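Local coordinates for protein enoyl-CoA hydratase EchA1 (Mycobacterium marinum, PDB 3QXI) that probably catalyses the reversible hydration of enoyl-CoA thioesters to 3-hydroxyacyl-CoA in fatty acid metabolism, as an enoyl-CoA hydratase of the crotonase family, at residues A130-F135 with A188-A193; L26-N31 with D49-L54. All coordinates share one frame; numbering follows the deposited sequence.

Contact 1 (130-135 with 188-193) and contact 2 (26-31 with 49-54) lie at different places on one six-stranded mixed sheet of the crotonase fold. Contact 2 packs helix 41-56 on strand 25-30, second in the sheet order, whereas contact 1 pairs strand 126-130 with strand 186-188, the outermost on the other side. Strands 62-67 and 105-109 separate them, and the contact centres are 21 Å apart, with nearest atoms about 9 Å apart and no touch. Contact 2 is buried, its centre about 11 Å from that of the chain; contact 1, at about 16 Å, is partly exposed. Both appear to be structural packing.

Contact 1: A130-F135 with A188-A193; sequences ARDSAF and AEPGAA
The amide N of Arg-131 donates to the carbonyl O of Ala-188 at 2.8 Å. The same oxygen also receives a CA-H...O contact from Ala-130 CA at 3.4 Å, so neighbouring backbone groups of one strand end converge on a single acceptor. Beside this bridge, Ala-130 CB rests 4.0 Å from Pro-190 CA, and the methyl of Ala-193 approaches Ala-130 N. Farther out, the carboxylate of Asp-132 lies against the CB-CG side of the Pro-190 ring, with OD2 3.5 Å from CB. A chi1 of 67° sets Asp-132 CG between its own N and carbonyl carbon and directs the group to the proline; this is van der Waals packing.

Two turns lie behind these groups. Ala-130 to Ser-133 forms a type I turn in which Ala-130 O is gripped twice, by Ser-133 N and by Ser-133 OG at 2.6 Å, the hydroxyl lying in the carbonyl plane on a lone pair. Glu-189 to Ala-192 forms a type II turn with Gly-191 at its third position, leading to helix 193-205. Glu-110 secures this turn and the helix start by accepting from Gly-191 N and Ala-193 N, while Arg-131 NH1 forms a salt bridge with Glu-176. The Ala-130/Ala-188 bridge is parallel and adds edge strand 186-188 to strand 126-130 in the central sheet of the crotonase fold.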
loop_
_atom_site.group_PDB
_atom_site.type_symbol
_atom_site.label_atom_id
_atom_site.label_comp_id
_atom_site.label_asym_id
_atom_site.label_seq_id
_atom_site.Cartn_x
_atom_site.Cartn_y
_atom_site.Cartn_z
ATOM N N ALA B 130 -17.921 6.461 14.049
ATOM C CA ALA B 130 -19.245 5.919 14.276
ATOM C C ALA B 130 -19.623 4.904 13.193
ATOM O O ALA B 130 -19.384 5.141 12.005
ATOM C CB ALA B 130 -20.242 7.036 14.293
ATOM N N ARG B 131 -20.259 3.806 13.610
ATOM C CA ARG B 131 -20.645 2.715 12.702
ATOM C C ARG B 131 -21.481 3.232 11.540
ATOM O O ARG B 131 -21.462 2.674 10.431
ATOM C CB ARG B 131 -21.435 1.651 13.479
ATOM C CG ARG B 131 -21.632 0.307 12.778
ATOM C CD ARG B 131 -22.036 -0.814 13.791
ATOM N NE ARG B 131 -20.884 -1.427 14.488
ATOM C CZ ARG B 131 -20.035 -2.326 13.960
ATOM N NH1 ARG B 131 -20.154 -2.768 12.684
ATOM N NH2 ARG B 131 -19.044 -2.786 14.717
ATOM N N ASP B 132 -22.226 4.299 11.797
ATOM C CA ASP B 132 -23.151 4.833 10.806
ATOM C C ASP B 132 -22.586 6.054 10.051
ATOM O O ASP B 132 -23.334 6.782 9.384
ATOM C CB ASP B 132 -24.509 5.185 11.472
ATOM C CG ASP B 132 -24.421 6.351 12.463
ATOM O OD1 ASP B 132 -25.480 6.924 12.811
ATOM O OD2 ASP B 132 -23.318 6.709 12.915
ATOM N N SER B 133 -21.278 6.286 10.155
ATOM C CA SER B 133 -20.696 7.490 9.546
ATOM C C SER B 133 -20.189 7.174 8.157
ATOM O O SER B 133 -20.141 5.995 7.764
ATOM C CB SER B 133 -19.633 8.120 10.450
ATOM O OG SER B 133 -18.550 7.243 10.659
ATOM N N ALA B 134 -19.863 8.208 7.383
ATOM C CA ALA B 134 -19.392 7.992 5.998
ATOM C C ALA B 134 -18.320 8.997 5.543
ATOM O O ALA B 134 -18.257 10.141 6.048
ATOM C CB ALA B 134 -20.567 8.001 5.036
ATOM N N PHE B 135 -17.487 8.558 4.599
ATOM C CA PHE B 135 -16.412 9.362 4.015
ATOM C C PHE B 135 -16.643 9.447 2.501
ATOM O O PHE B 135 -17.533 8.790 1.971
ATOM C CB PHE B 135 -15.055 8.683 4.289
ATOM C CG PHE B 135 -14.787 8.471 5.751
ATOM C CD1 PHE B 135 -13.959 9.356 6.451
ATOM C CD2 PHE B 135 -15.398 7.415 6.447
ATOM C CE1 PHE B 135 -13.706 9.170 7.807
ATOM C CE2 PHE B 135 -15.168 7.223 7.813
ATOM C CZ PHE B 135 -14.340 8.092 8.493
ATOM N N ALA B 188 -17.081 2.939 16.342
ATOM C CA ALA B 188 -17.776 3.227 17.591
ATOM C C ALA B 188 -19.276 3.166 17.428
ATOM O O ALA B 188 -19.801 3.276 16.297
ATOM C CB ALA B 188 -17.354 4.561 18.140
ATOM N N GLU B 189 -19.971 2.981 18.558
ATOM C CA GLU B 189 -21.412 3.261 18.625
ATOM C C GLU B 189 -21.701 4.673 18.107
ATOM O O GLU B 189 -20.997 5.599 18.466
ATOM C CB GLU B 189 -21.898 3.192 20.085
ATOM C CG GLU B 189 -22.387 1.829 20.510
ATOM C CD GLU B 189 -23.670 1.464 19.815
ATOM O OE1 GLU B 189 -23.600 0.665 18.847
ATOM O OE2 GLU B 189 -24.733 2.012 20.220
ATOM N N PRO B 190 -22.741 4.839 17.280
ATOM C CA PRO B 190 -23.114 6.202 16.905
ATOM C C PRO B 190 -23.312 7.065 18.176
ATOM O O PRO B 190 -23.968 6.624 19.143
ATOM C CB PRO B 190 -24.436 6.029 16.143
ATOM C CG PRO B 190 -24.458 4.613 15.704
ATOM C CD PRO B 190 -23.651 3.827 16.723
ATOM N N GLY B 191 -22.716 8.253 18.173
ATOM C CA GLY B 191 -22.735 9.143 19.328
ATOM C C GLY B 191 -21.556 8.921 20.264
ATOM O O GLY B 191 -21.272 9.753 21.132
ATOM N N ALA B 192 -20.849 7.811 20.097
ATOM C CA ALA B 192 -19.787 7.467 21.052
ATOM C C ALA B 192 -18.371 7.527 20.502
ATOM O O ALA B 192 -17.444 7.030 21.136
ATOM C CB ALA B 192 -20.075 6.114 21.744
ATOM N N ALA B 193 -18.183 8.201 19.373
ATOM C CA ALA B 193 -16.858 8.265 18.738
ATOM C C ALA B 193 -15.810 9.009 19.561
ATOM O O ALA B 193 -14.686 8.519 19.735
ATOM C CB ALA B 193 -16.960 8.836 17.335
#

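Contact 2: L26-N31 with D49-L54; sequences LIITIN and DAMDRL
Leu-26 reaches from strand 25-30 to helix 41-56, its CB pointing toward the helix and its CG carried anti to the backbone N (chi1 -162°), where the chain forks. The CD2 branch meets the helix backbone, 3.6 Å from Ala-50 O, and lies 4.0 Å from Leu-54 CB. That carbonyl already accepts the helical bond from Leu-54 N, so the methyl packs where a turn of helix closes. The other branch, CD1, sits over the centre of one face of the Arg-53 guanidinium, 4.0 Å above its plane, with the leucine and the extended arginine crossing at about a right angle. Arg-53 NH2 has a weak hydrogen bond to Gln-21 on the adjacent strand 17-22.

The axes of segments 26-30 and 49-54 run antiparallel, at 177°, with a closest approach of 9.9 Å; they belong to the first two elements of a beta-alpha-beta unit completed by strand 62-67 in the crotonase fold.

Two residues along, Ile-28 again faces the helix and sets CG1, CG2 and CD1, the three carbons beyond CB, against the Ala-50 methyl. CD1 is 3.8 Å from Ala-50 CB, with CG1 and CG2 each at 4.0 Å. CD1 also touches the thioether of Met-51, 3.8 Å from CE and 3.9 Å from SD. Although the Met-51 CB points away from the strand, a bend at chi2 (-46°) brings the sulfur and terminal methyl back to Ile-28.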
loop_
_atom_site.group_PDB
_atom_site.type_symbol
_atom_site.label_atom_id
_atom_site.label_comp_id
_atom_site.label_asym_id
_atom_site.label_seq_id
_atom_site.Cartn_x
_atom_site.Cartn_y
_atom_site.Cartn_z
ATOM N N LEU B 26 -5.895 17.057 24.134
ATOM C CA LEU B 26 -6.579 18.234 23.620
ATOM C C LEU B 26 -7.714 17.844 22.685
ATOM O O LEU B 26 -7.511 17.108 21.720
ATOM C CB LEU B 26 -5.596 19.159 22.893
ATOM C CG LEU B 26 -6.044 20.615 22.669
ATOM C CD1 LEU B 26 -6.046 21.398 23.980
ATOM C CD2 LEU B 26 -5.165 21.309 21.599
ATOM N N ILE B 27 -8.914 18.326 22.971
ATOM C CA ILE B 27 -10.050 18.029 22.128
ATOM C C ILE B 27 -10.411 19.271 21.303
ATOM O O ILE B 27 -10.683 20.331 21.853
ATOM C CB ILE B 27 -11.248 17.498 22.961
ATOM C CG1 ILE B 27 -10.844 16.192 23.683
ATOM C CG2 ILE B 27 -12.500 17.346 22.065
ATOM C CD1 ILE B 27 -11.833 15.695 24.679
ATOM N N ILE B 28 -10.407 19.110 19.978
ATOM C CA ILE B 28 -10.574 20.189 19.020
ATOM C C ILE B 28 -11.846 19.945 18.194
ATOM O O ILE B 28 -11.911 19.004 17.384
ATOM C CB ILE B 28 -9.356 20.245 18.050
ATOM C CG1 ILE B 28 -8.034 20.326 18.835
ATOM C CG2 ILE B 28 -9.488 21.418 17.075
ATOM C CD1 ILE B 28 -6.790 19.994 18.027
ATOM N N THR B 29 -12.835 20.817 18.381
ATOM C CA THR B 29 -14.159 20.632 17.801
ATOM C C THR B 29 -14.505 21.742 16.817
ATOM O O THR B 29 -14.662 22.904 17.221
ATOM C CB THR B 29 -15.232 20.624 18.910
ATOM O OG1 THR B 29 -14.818 19.750 19.982
ATOM C CG2 THR B 29 -16.617 20.223 18.343
ATOM N N ILE B 30 -14.621 21.390 15.535
ATOM C CA ILE B 30 -15.165 22.292 14.528
ATOM C C ILE B 30 -16.628 22.553 14.906
ATOM O O ILE B 30 -17.389 21.615 15.117
ATOM C CB ILE B 30 -15.081 21.711 13.097
ATOM C CG1 ILE B 30 -13.660 21.202 12.758
ATOM C CG2 ILE B 30 -15.538 22.750 12.073
ATOM C CD1 ILE B 30 -13.617 20.324 11.457
ATOM N N ASN B 31 -16.999 23.830 15.024
ATOM C CA ASN B 31 -18.291 24.221 15.610
ATOM C C ASN B 31 -19.057 25.169 14.698
ATOM O O ASN B 31 -19.305 26.325 15.047
ATOM C CB ASN B 31 -18.069 24.887 16.974
ATOM C CG ASN B 31 -19.373 25.206 17.707
ATOM O OD1 ASN B 31 -20.334 24.434 17.660
ATOM N ND2 ASN B 31 -19.400 26.348 18.410
ATOM N N ASP B 49 -4.017 27.044 14.836
ATOM C CA ASP B 49 -3.582 27.460 16.168
ATOM C C ASP B 49 -3.724 26.328 17.177
ATOM O O ASP B 49 -2.917 26.206 18.090
ATOM C CB ASP B 49 -4.376 28.682 16.665
ATOM C CG ASP B 49 -4.210 29.905 15.759
ATOM O OD1 ASP B 49 -3.119 30.063 15.151
ATOM O OD2 ASP B 49 -5.177 30.705 15.653
ATOM N N ALA B 50 -4.762 25.511 17.029
ATOM C CA ALA B 50 -4.926 24.405 17.953
ATOM C C ALA B 50 -3.800 23.362 17.856
ATOM O O ALA B 50 -3.356 22.835 18.884
ATOM C CB ALA B 50 -6.307 23.763 17.805
ATOM N N MET B 51 -3.344 23.080 16.631
ATOM C CA MET B 51 -2.223 22.144 16.425
ATOM C C MET B 51 -0.899 22.695 16.980
ATOM O O MET B 51 -0.128 21.952 17.600
ATOM C CB MET B 51 -2.059 21.759 14.940
ATOM C CG MET B 51 -3.290 21.065 14.282
ATOM S SD MET B 51 -4.089 19.730 15.232
ATOM C CE MET B 51 -5.688 19.574 14.440
ATOM N N ASP B 52 -0.642 23.988 16.729
ATOM C CA ASP B 52 0.447 24.706 17.383
ATOM C C ASP B 52 0.375 24.546 18.910
ATOM O O ASP B 52 1.366 24.179 19.553
ATOM C CB ASP B 52 0.418 26.204 17.019
ATOM C CG ASP B 52 0.804 26.468 15.564
ATOM O OD1 ASP B 52 1.301 25.548 14.890
ATOM O OD2 ASP B 52 0.599 27.607 15.090
ATOM N N ARG B 53 -0.792 24.824 19.477
ATOM C CA ARG B 53 -0.977 24.685 20.919
ATOM C C ARG B 53 -0.606 23.258 21.360
ATOM O O ARG B 53 0.194 23.067 22.285
ATOM C CB ARG B 53 -2.411 25.035 21.340
ATOM C CG ARG B 53 -2.730 24.560 22.754
ATOM C CD ARG B 53 -3.795 25.375 23.495
ATOM N NE ARG B 53 -3.975 24.825 24.848
ATOM C CZ ARG B 53 -5.059 24.979 25.612
ATOM N NH1 ARG B 53 -6.106 25.690 25.194
ATOM N NH2 ARG B 53 -5.095 24.409 26.815
ATOM N N LEU B 54 -1.160 22.271 20.656
ATOM C CA LEU B 54 -0.959 20.858 20.977
ATOM C C LEU B 54 0.533 20.510 21.026
ATOM O O LEU B 54 1.012 19.902 22.004
ATOM C CB LEU B 54 -1.714 19.970 19.972
ATOM C CG LEU B 54 -1.280 18.493 19.907
ATOM C CD1 LEU B 54 -1.661 17.737 21.198
ATOM C CD2 LEU B 54 -1.803 17.780 18.639
#